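Local atomic coordinates of putative oxidoreductase (Bacteroides fragilis NCTC 9343, PDB entry 3FHL), a protein that probably works as a nucleotide-dependent oxidoreductase of the Gfo/Idh/MocA family, pairing a Rossmann-type NAD-binding domain with a C-terminal alpha/beta domain. Residues G17-A22 with A263-G268; R125-D130 with G308-N313; V258-A263 with E281-L286. One frame throughout, in Å; residues are numbered along the deposited sequence.

In the fold
From the N terminus, the chain runs through strand 6-10 of the parallel Rossmann sheet and then helix 15-27; interaction 1 brings residues 17-22 against helix 261-266, closing a loop of 240 residues. Interaction 2 begins after the last strand of that sheet, 119-122, and closes across 177 residues onto 308-313, on helix 309-320. The two loops cross, their segments alternating, with H21 ND1 and Y311 OH hydrogen-bonded between them. Interaction 3, 258-263 with 281-286, is a surface closure nested inside interaction 2 and crossing interaction 1, with which it shares A263. Interactions 1 and 2 tie helix 15-27 and the segment after strand 119-122 to the C-terminal domain, within which interaction 3 stays.

Interaction 1: residues G17-A22 with A263-G268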
loop_
_atom_site.group_PDB
_atom_site.type_symbol
_atom_site.label_atom_id
_atom_site.label_comp_id
_atom_site.label_asym_id
_atom_site.label_seq_id
_atom_site.Cartn_x
_atom_site.Cartn_y
_atom_site.Cartn_z
ATOM N N GLY C 17 10.266 -1.708 32.060
ATOM C CA GLY C 17 9.834 -1.464 33.438
ATOM C C GLY C 17 9.588 -0.001 33.722
ATOM O O GLY C 17 8.544 0.362 34.249
ATOM N N GLN C 18 10.537 0.844 33.325
ATOM C CA GLN C 18 10.464 2.268 33.595
ATOM C C GLN C 18 9.490 3.022 32.705
ATOM O O GLN C 18 9.069 4.116 33.054
ATOM C CB GLN C 18 11.848 2.900 33.445
ATOM C CG GLN C 18 12.875 2.357 34.399
ATOM C CD GLN C 18 14.246 2.969 34.206
ATOM O OE1 GLN C 18 14.384 4.188 34.115
ATOM N NE2 GLN C 18 15.272 2.121 34.157
ATOM N N VAL C 19 9.155 2.455 31.547
ATOM C CA VAL C 19 8.343 3.173 30.546
ATOM C C VAL C 19 6.889 2.705 30.549
ATOM O O VAL C 19 5.974 3.512 30.678
ATOM C CB VAL C 19 8.989 3.073 29.111
ATOM C CG1 VAL C 19 8.065 3.601 28.024
ATOM C CG2 VAL C 19 10.293 3.852 29.078
ATOM N N PHE C 20 6.682 1.397 30.439
ATOM C CA PHE C 20 5.344 0.853 30.189
ATOM C C PHE C 20 4.581 0.350 31.413
ATOM O O PHE C 20 3.345 0.294 31.393
ATOM C CB PHE C 20 5.432 -0.284 29.156
ATOM C CG PHE C 20 5.898 0.169 27.798
ATOM C CD1 PHE C 20 5.088 0.986 27.008
ATOM C CD2 PHE C 20 7.146 -0.204 27.318
ATOM C CE1 PHE C 20 5.516 1.423 25.756
ATOM C CE2 PHE C 20 7.583 0.220 26.070
ATOM C CZ PHE C 20 6.763 1.038 25.287
ATOM N N HIS C 21 5.306 -0.038 32.460
ATOM C CA HIS C 21 4.685 -0.758 33.566
ATOM C C HIS C 21 4.630 0.011 34.879
ATOM O O HIS C 21 3.546 0.352 35.339
ATOM C CB HIS C 21 5.359 -2.113 33.743
ATOM C CG HIS C 21 5.302 -2.950 32.512
ATOM N ND1 HIS C 21 4.111 -3.350 31.944
ATOM C CD2 HIS C 21 6.282 -3.430 31.717
ATOM C CE1 HIS C 21 4.364 -4.063 30.861
ATOM N NE2 HIS C 21 5.673 -4.122 30.700
ATOM N N ALA C 22 5.790 0.284 35.467
ATOM C CA ALA C 22 5.856 1.069 36.719
ATOM C C ALA C 22 5.065 2.391 36.755
ATOM O O ALA C 22 4.391 2.645 37.750
ATOM C CB ALA C 22 7.301 1.266 37.173
ATOM N N ALA C 263 7.145 8.235 23.867
ATOM C CA ALA C 263 8.107 9.338 23.990
ATOM C C ALA C 263 7.962 10.108 25.315
ATOM O O ALA C 263 8.962 10.425 25.962
ATOM C CB ALA C 263 8.001 10.296 22.799
ATOM N N ALA C 264 6.725 10.404 25.710
ATOM C CA ALA C 264 6.481 11.125 26.958
ATOM C C ALA C 264 6.923 10.283 28.141
ATOM O O ALA C 264 7.601 10.781 29.049
ATOM C CB ALA C 264 5.018 11.517 27.083
ATOM N N LEU C 265 6.585 8.998 28.104
ATOM C CA LEU C 265 6.983 8.078 29.163
ATOM C C LEU C 265 8.492 7.865 29.240
ATOM O O LEU C 265 9.033 7.742 30.333
ATOM C CB LEU C 265 6.268 6.743 29.014
ATOM C CG LEU C 265 4.757 6.740 29.244
ATOM C CD1 LEU C 265 4.162 5.485 28.610
ATOM C CD2 LEU C 265 4.375 6.855 30.741
ATOM N N LEU C 266 9.160 7.826 28.082
ATOM C CA LEU C 266 10.621 7.710 28.010
ATOM C C LEU C 266 11.276 8.962 28.610
ATOM O O LEU C 266 12.312 8.870 29.263
ATOM C CB LEU C 266 11.071 7.524 26.552
ATOM C CG LEU C 266 12.360 6.810 26.094
ATOM C CD1 LEU C 266 13.661 7.519 26.509
ATOM C CD2 LEU C 266 12.403 5.337 26.492
ATOM N N ALA C 267 10.647 10.119 28.400
ATOM C CA ALA C 267 11.110 11.384 28.971
ATOM C C ALA C 267 10.859 11.481 30.475
ATOM O O ALA C 267 11.346 12.410 31.122
ATOM C CB ALA C 267 10.444 12.557 28.264
ATOM N N GLY C 268 10.071 10.550 31.014
ATOM C CA GLY C 268 9.766 10.504 32.448
ATOM C C GLY C 268 8.534 11.281 32.885
ATOM O O GLY C 268 8.402 11.630 34.061
HETATM O O HOH W 1 8.396 6.769 32.607
#
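V19 of helix 15-27 packs against L265 and L266 on the short helix 261-266. L265 starts with CB, 3.8 Å from V19 CG1, and its whole length then runs past the carbonyl oxygen of V19: CB and CG lie beside it, CD1 comes to 3.4 Å from V19 O, and CD2 stays at 3.7 Å from the same atom. With CG anti to the carbonyl carbon, chi1 -67° sets the branch of the leucine beside V19 O; P23 and F24 are further neighbours of L265 on helix 15-27. V19 splits its methyl groups between the two leucines. CG1 serves L265 and also covers the centre of one face of the F20 ring, whereas CG2 reaches L266 CD2 at 3.7 Å. A water links the backbones, donating to Q18 O at 2.8 Å and to L265 O at 2.6 Å. The helix around V19 has a wider pi-type turn, with A22 N bonded to G17 O. The contact thus joins the Rossmann domain to the C-terminal domain through aliphatic groups and one water bridge, while V19 O, covered by the leucine and without a partner in the model, is a buried carbonyl whose desolvation is probably not repaid by a hydrogen bond.

Interaction 2: residues R125-D130 with G308-N313; sequences RRWDAD and GGFYQN
The indole of W127 lies with one face against residues 309-310 of helix 309-320, so that the backbone of G309 and F310, more than any side-chain tip, forms the surface it rests on. G309 CA sits over the five-membered ring, 4.1 Å from its centroid, in a CH-pi contact; F310 CB makes a second one over the six-membered ring, 4.2 Å from that centroid. Between them F310 N lies 3.8 Å above the middle of the W127 ring. G309, having no side chain, lets the indole come down onto the backbone. The two aromatic rings meet obliquely, their planes at 83°: W127 CZ3 lies in the plane of the F310 ring at its edge, 3.8 Å from F310 CD1. F310 has CG anti to its backbone N (chi1 174°), which carries its ring past the rim of the indole. The contact joins the stretch following the last strand of the Rossmann sheet, 119-122, to a helix of the C-terminal alpha/beta domain. On the opposite face of the indole R126 CB approaches, while the guanidinium of R126 forms salt bridges to D185 and D330. D128, next to W127 in the chain, is bonded by R125 NH1 at 2.8 Å from D128 OD2, which accepts with its syn lone pair and lies in the guanidinium plane of R125; D128 OD1 is held by Y307 OH.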
loop_
_atom_site.group_PDB
_atom_site.type_symbol
_atom_site.label_atom_id
_atom_site.label_comp_id
_atom_site.label_asym_id
_atom_site.label_seq_id
_atom_site.Cartn_x
_atom_site.Cartn_y
_atom_site.Cartn_z
ATOM N N ARG C 125 -0.424 -1.494 22.054
ATOM C CA ARG C 125 -0.845 -0.654 20.935
ATOM C C ARG C 125 -2.327 -0.770 20.619
ATOM O O ARG C 125 -2.854 -0.035 19.781
ATOM C CB ARG C 125 0.054 -0.849 19.711
ATOM C CG ARG C 125 1.458 -0.245 19.934
ATOM C CD ARG C 125 2.199 -0.050 18.630
ATOM N NE ARG C 125 3.560 0.452 18.828
ATOM C CZ ARG C 125 3.888 1.738 18.947
ATOM N NH1 ARG C 125 2.955 2.691 18.909
ATOM N NH2 ARG C 125 5.163 2.068 19.115
ATOM N N ARG C 126 -3.013 -1.644 21.354
ATOM C CA ARG C 126 -4.469 -1.636 21.387
ATOM C C ARG C 126 -4.994 -0.360 22.056
ATOM O O ARG C 126 -6.151 0.011 21.878
ATOM C CB ARG C 126 -4.984 -2.856 22.140
ATOM C CG ARG C 126 -4.590 -4.166 21.505
ATOM C CD ARG C 126 -5.430 -5.277 22.051
ATOM N NE ARG C 126 -4.925 -6.606 21.724
ATOM C CZ ARG C 126 -5.475 -7.723 22.186
ATOM N NH1 ARG C 126 -4.987 -8.907 21.851
ATOM N NH2 ARG C 126 -6.529 -7.649 22.984
ATOM N N TRP C 127 -4.125 0.323 22.799
ATOM C CA TRP C 127 -4.509 1.584 23.445
ATOM C C TRP C 127 -3.750 2.790 22.889
ATOM O O TRP C 127 -3.656 3.822 23.543
ATOM C CB TRP C 127 -4.336 1.482 24.970
ATOM C CG TRP C 127 -5.304 0.514 25.621
ATOM C CD1 TRP C 127 -6.586 0.781 26.036
ATOM C CD2 TRP C 127 -5.073 -0.865 25.899
ATOM N NE1 TRP C 127 -7.164 -0.359 26.558
ATOM C CE2 TRP C 127 -6.256 -1.381 26.490
ATOM C CE3 TRP C 127 -3.986 -1.726 25.702
ATOM C CZ2 TRP C 127 -6.373 -2.710 26.889
ATOM C CZ3 TRP C 127 -4.105 -3.050 26.109
ATOM C CH2 TRP C 127 -5.294 -3.529 26.689
ATOM N N ASP C 128 -3.203 2.661 21.677
ATOM C CA ASP C 128 -2.691 3.835 20.955
ATOM C C ASP C 128 -3.875 4.733 20.639
ATOM O O ASP C 128 -4.965 4.227 20.381
ATOM C CB ASP C 128 -2.002 3.411 19.651
ATOM C CG ASP C 128 -0.526 3.069 19.838
ATOM O OD1 ASP C 128 -0.017 3.128 20.979
ATOM O OD2 ASP C 128 0.145 2.743 18.833
ATOM N N ALA C 129 -3.661 6.053 20.664
ATOM C CA ALA C 129 -4.702 7.031 20.308
ATOM C C ALA C 129 -5.339 6.759 18.947
ATOM O O ALA C 129 -6.561 6.794 18.817
ATOM C CB ALA C 129 -4.134 8.475 20.351
ATOM N N ASP C 130 -4.507 6.470 17.946
ATOM C CA ASP C 130 -4.994 6.240 16.583
ATOM C C ASP C 130 -5.921 5.042 16.470
ATOM O O ASP C 130 -7.001 5.164 15.919
ATOM C CB ASP C 130 -3.845 6.184 15.549
ATOM C CG ASP C 130 -2.679 5.292 15.978
ATOM O OD1 ASP C 130 -2.885 4.244 16.625
ATOM O OD2 ASP C 130 -1.533 5.647 15.645
ATOM N N GLY C 308 -2.549 3.051 30.210
ATOM C CA GLY C 308 -3.068 2.665 31.528
ATOM C C GLY C 308 -4.246 1.715 31.441
ATOM O O GLY C 308 -4.514 0.970 32.387
ATOM N N GLY C 309 -4.912 1.716 30.283
ATOM C CA GLY C 309 -6.077 0.863 30.024
ATOM C C GLY C 309 -5.779 -0.615 30.102
ATOM O O GLY C 309 -6.688 -1.424 30.354
ATOM N N PHE C 310 -4.517 -0.982 29.876
ATOM C CA PHE C 310 -4.095 -2.374 29.980
ATOM C C PHE C 310 -4.293 -2.884 31.417
ATOM O O PHE C 310 -4.859 -3.962 31.630
ATOM C CB PHE C 310 -2.631 -2.548 29.564
ATOM C CG PHE C 310 -2.110 -3.936 29.789
ATOM C CD1 PHE C 310 -2.416 -4.958 28.893
ATOM C CD2 PHE C 310 -1.340 -4.237 30.916
ATOM C CE1 PHE C 310 -1.943 -6.246 29.092
ATOM C CE2 PHE C 310 -0.865 -5.536 31.124
ATOM C CZ PHE C 310 -1.170 -6.537 30.213
ATOM N N TYR C 311 -3.821 -2.086 32.368
ATOM C CA TYR C 311 -3.914 -2.377 33.800
ATOM C C TYR C 311 -5.323 -2.203 34.334
ATOM O O TYR C 311 -5.788 -3.024 35.121
ATOM C CB TYR C 311 -2.863 -1.568 34.573
ATOM C CG TYR C 311 -1.496 -2.174 34.369
ATOM C CD1 TYR C 311 -1.182 -3.402 34.952
ATOM C CD2 TYR C 311 -0.534 -1.558 33.556
ATOM C CE1 TYR C 311 0.051 -4.001 34.759
ATOM C CE2 TYR C 311 0.707 -2.155 33.344
ATOM C CZ TYR C 311 0.991 -3.375 33.964
ATOM O OH TYR C 311 2.199 -3.997 33.785
ATOM N N GLN C 312 -6.038 -1.188 33.846
ATOM C CA GLN C 312 -7.424 -1.017 34.231
ATOM C C GLN C 312 -8.235 -2.249 33.826
ATOM O O GLN C 312 -9.066 -2.731 34.603
ATOM C CB GLN C 312 -8.027 0.267 33.644
ATOM C CG GLN C 312 -9.485 0.560 34.081
ATOM C CD GLN C 312 -9.639 0.857 35.584
ATOM O OE1 GLN C 312 -8.659 1.088 36.299
ATOM N NE2 GLN C 312 -10.886 0.846 36.062
ATOM N N ASN C 313 -7.960 -2.783 32.636
ATOM C CA ASN C 313 -8.615 -4.011 32.208
ATOM C C ASN C 313 -8.286 -5.216 33.089
ATOM O O ASN C 313 -9.165 -6.030 33.376
ATOM C CB ASN C 313 -8.313 -4.331 30.743
ATOM C CG ASN C 313 -8.916 -5.660 30.310
ATOM O OD1 ASN C 313 -8.196 -6.595 29.981
ATOM N ND2 ASN C 313 -10.245 -5.754 30.355
#

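Interaction 3: residues V258-A263 with E281-L286; sequences VDKQEA and EQEWGL
K260 and E283 reach toward each other from opposite directions and meet in a surface salt bridge, K260 NZ donating to E283 OE1 at 2.8 Å. The ammonium comes in on the syn side of that oxygen, 26° out of the carboxylate plane. The lysine bends at chi3 and chi4 (68° and 43°), which lays its last two methylenes beside the carboxylate: CD and CE both pass 3.4 Å from E283 OE2. The glutamate is extended beyond CG. Its second oxygen is also engaged, since E283 OE2 accepts from the backbone N of S280, so both oxygens of the carboxylate have donors and its rotation is probably restrained.

Behind the lysine, D259 is bound more heavily. Its OD1 takes two hydrogen bonds from Q261, one from the backbone N at 2.9 Å and one from NE2 at 3.1 Å, which arrive from opposite faces of the carboxylate plane. Q261 NE2 also makes a weak bond to D259 OD2, and that oxygen accepts in addition from A129 N. The other end of the glutamine amide is satisfied too: Q261 OE1 receives Y307 N and W276 NE1. K260 projects from the turn braced by the D259-Q261 bonds, while its charged tip engages the segment that leads into strand 286-291. D259 OD1 accepting from Q261 N forms an Asx turn that caps the start of helix 261-266, a short helix following strand 252-255 in the C-terminal alpha/beta domain.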
loop_
_atom_site.group_PDB
_atom_site.type_symbol
_atom_site.label_atom_id
_atom_site.label_comp_id
_atom_site.label_asym_id
_atom_site.label_seq_id
_atom_site.Cartn_x
_atom_site.Cartn_y
_atom_site.Cartn_z
ATOM N N VAL C 258 2.449 8.810 14.719
ATOM C CA VAL C 258 2.409 7.747 15.723
ATOM C C VAL C 258 1.961 8.270 17.084
ATOM O O VAL C 258 1.968 9.474 17.341
ATOM C CB VAL C 258 3.773 7.016 15.887
ATOM C CG1 VAL C 258 4.047 6.107 14.686
ATOM C CG2 VAL C 258 4.906 8.010 16.122
ATOM N N ASP C 259 1.571 7.344 17.948
ATOM C CA ASP C 259 1.150 7.677 19.298
ATOM C C ASP C 259 2.320 8.287 20.078
ATOM O O ASP C 259 3.477 7.872 19.925
ATOM C CB ASP C 259 0.539 6.447 19.975
ATOM C CG ASP C 259 0.007 6.748 21.357
ATOM O OD1 ASP C 259 0.837 6.748 22.268
ATOM O OD2 ASP C 259 -1.207 6.971 21.525
ATOM N N LYS C 260 2.005 9.289 20.888
ATOM C CA LYS C 260 3.018 10.111 21.553
ATOM C C LYS C 260 3.336 9.651 22.979
ATOM O O LYS C 260 4.224 10.217 23.625
ATOM C CB LYS C 260 2.543 11.567 21.599
ATOM C CG LYS C 260 1.755 12.032 20.356
ATOM C CD LYS C 260 0.801 13.207 20.683
ATOM C CE LYS C 260 1.563 14.500 21.017
ATOM N NZ LYS C 260 2.711 14.759 20.085
ATOM N N GLN C 261 2.619 8.638 23.469
ATOM C CA GLN C 261 2.778 8.187 24.865
ATOM C C GLN C 261 4.161 7.666 25.190
ATOM O O GLN C 261 4.723 8.035 26.218
ATOM C CB GLN C 261 1.755 7.117 25.236
ATOM C CG GLN C 261 0.354 7.631 25.424
ATOM C CD GLN C 261 -0.609 6.495 25.655
ATOM O OE1 GLN C 261 -0.921 6.154 26.797
ATOM N NE2 GLN C 261 -1.049 5.867 24.573
ATOM N N GLU C 262 4.724 6.831 24.309
ATOM C CA GLU C 262 6.011 6.194 24.587
ATOM C C GLU C 262 7.147 7.216 24.723
ATOM O O GLU C 262 7.993 7.088 25.614
ATOM C CB GLU C 262 6.346 5.135 23.529
ATOM C CG GLU C 262 7.644 4.378 23.815
ATOM C CD GLU C 262 8.002 3.341 22.757
ATOM O OE1 GLU C 262 7.163 3.038 21.882
ATOM O OE2 GLU C 262 9.139 2.824 22.812
ATOM N N ALA C 263 7.145 8.235 23.867
ATOM C CA ALA C 263 8.107 9.338 23.990
ATOM C C ALA C 263 7.962 10.108 25.315
ATOM O O ALA C 263 8.962 10.425 25.962
ATOM C CB ALA C 263 8.001 10.296 22.799
ATOM N N GLU C 281 -5.054 19.019 16.972
ATOM C CA GLU C 281 -5.886 19.038 15.762
ATOM C C GLU C 281 -5.109 18.608 14.503
ATOM O O GLU C 281 -5.652 17.926 13.625
ATOM C CB GLU C 281 -6.553 20.416 15.590
ATOM C CG GLU C 281 -6.854 20.835 14.139
ATOM C CD GLU C 281 -8.214 21.499 13.952
ATOM O OE1 GLU C 281 -8.947 21.682 14.949
ATOM O OE2 GLU C 281 -8.549 21.831 12.792
ATOM N N GLN C 282 -3.833 18.990 14.459
ATOM C CA GLN C 282 -2.900 18.642 13.393
ATOM C C GLN C 282 -2.623 17.131 13.343
ATOM O O GLN C 282 -2.496 16.555 12.259
ATOM C CB GLN C 282 -1.601 19.421 13.619
ATOM C CG GLN C 282 -0.556 19.336 12.521
ATOM C CD GLN C 282 0.604 20.308 12.751
ATOM O OE1 GLN C 282 1.767 19.901 12.828
ATOM N NE2 GLN C 282 0.285 21.598 12.874
ATOM N N GLU C 283 -2.551 16.500 14.515
ATOM C CA GLU C 283 -2.284 15.072 14.626
ATOM C C GLU C 283 -3.530 14.238 14.369
ATOM O O GLU C 283 -3.421 13.102 13.915
ATOM C CB GLU C 283 -1.679 14.731 15.992
ATOM C CG GLU C 283 -0.243 15.217 16.133
ATOM C CD GLU C 283 0.223 15.398 17.571
ATOM O OE1 GLU C 283 1.447 15.599 17.763
ATOM O OE2 GLU C 283 -0.608 15.349 18.504
ATOM N N TRP C 284 -4.710 14.799 14.627
ATOM C CA TRP C 284 -5.965 14.073 14.383
ATOM C C TRP C 284 -6.096 13.650 12.927
ATOM O O TRP C 284 -5.549 14.292 12.037
ATOM C CB TRP C 284 -7.192 14.916 14.740
ATOM C CG TRP C 284 -7.399 15.196 16.213
ATOM C CD1 TRP C 284 -6.887 14.501 17.273
ATOM C CD2 TRP C 284 -8.205 16.244 16.770
ATOM N NE1 TRP C 284 -7.310 15.067 18.459
ATOM C CE2 TRP C 284 -8.123 16.133 18.178
ATOM C CE3 TRP C 284 -8.997 17.263 16.213
ATOM C CZ2 TRP C 284 -8.803 17.006 19.041
ATOM C CZ3 TRP C 284 -9.663 18.142 17.073
ATOM C CH2 TRP C 284 -9.558 18.003 18.472
ATOM N N GLY C 285 -6.840 12.579 12.697
ATOM C CA GLY C 285 -7.093 12.097 11.347
ATOM C C GLY C 285 -8.158 12.903 10.658
ATOM O O GLY C 285 -8.942 13.586 11.309
ATOM N N LEU C 286 -8.168 12.832 9.330
ATOM C CA LEU C 286 -9.171 13.489 8.518
ATOM C C LEU C 286 -10.363 12.564 8.270
ATOM O O LEU C 286 -10.217 11.454 7.742
ATOM C CB LEU C 286 -8.563 13.907 7.168
ATOM C CG LEU C 286 -9.483 14.691 6.227
ATOM C CD1 LEU C 286 -9.776 16.078 6.809
ATOM C CD2 LEU C 286 -8.849 14.825 4.854
#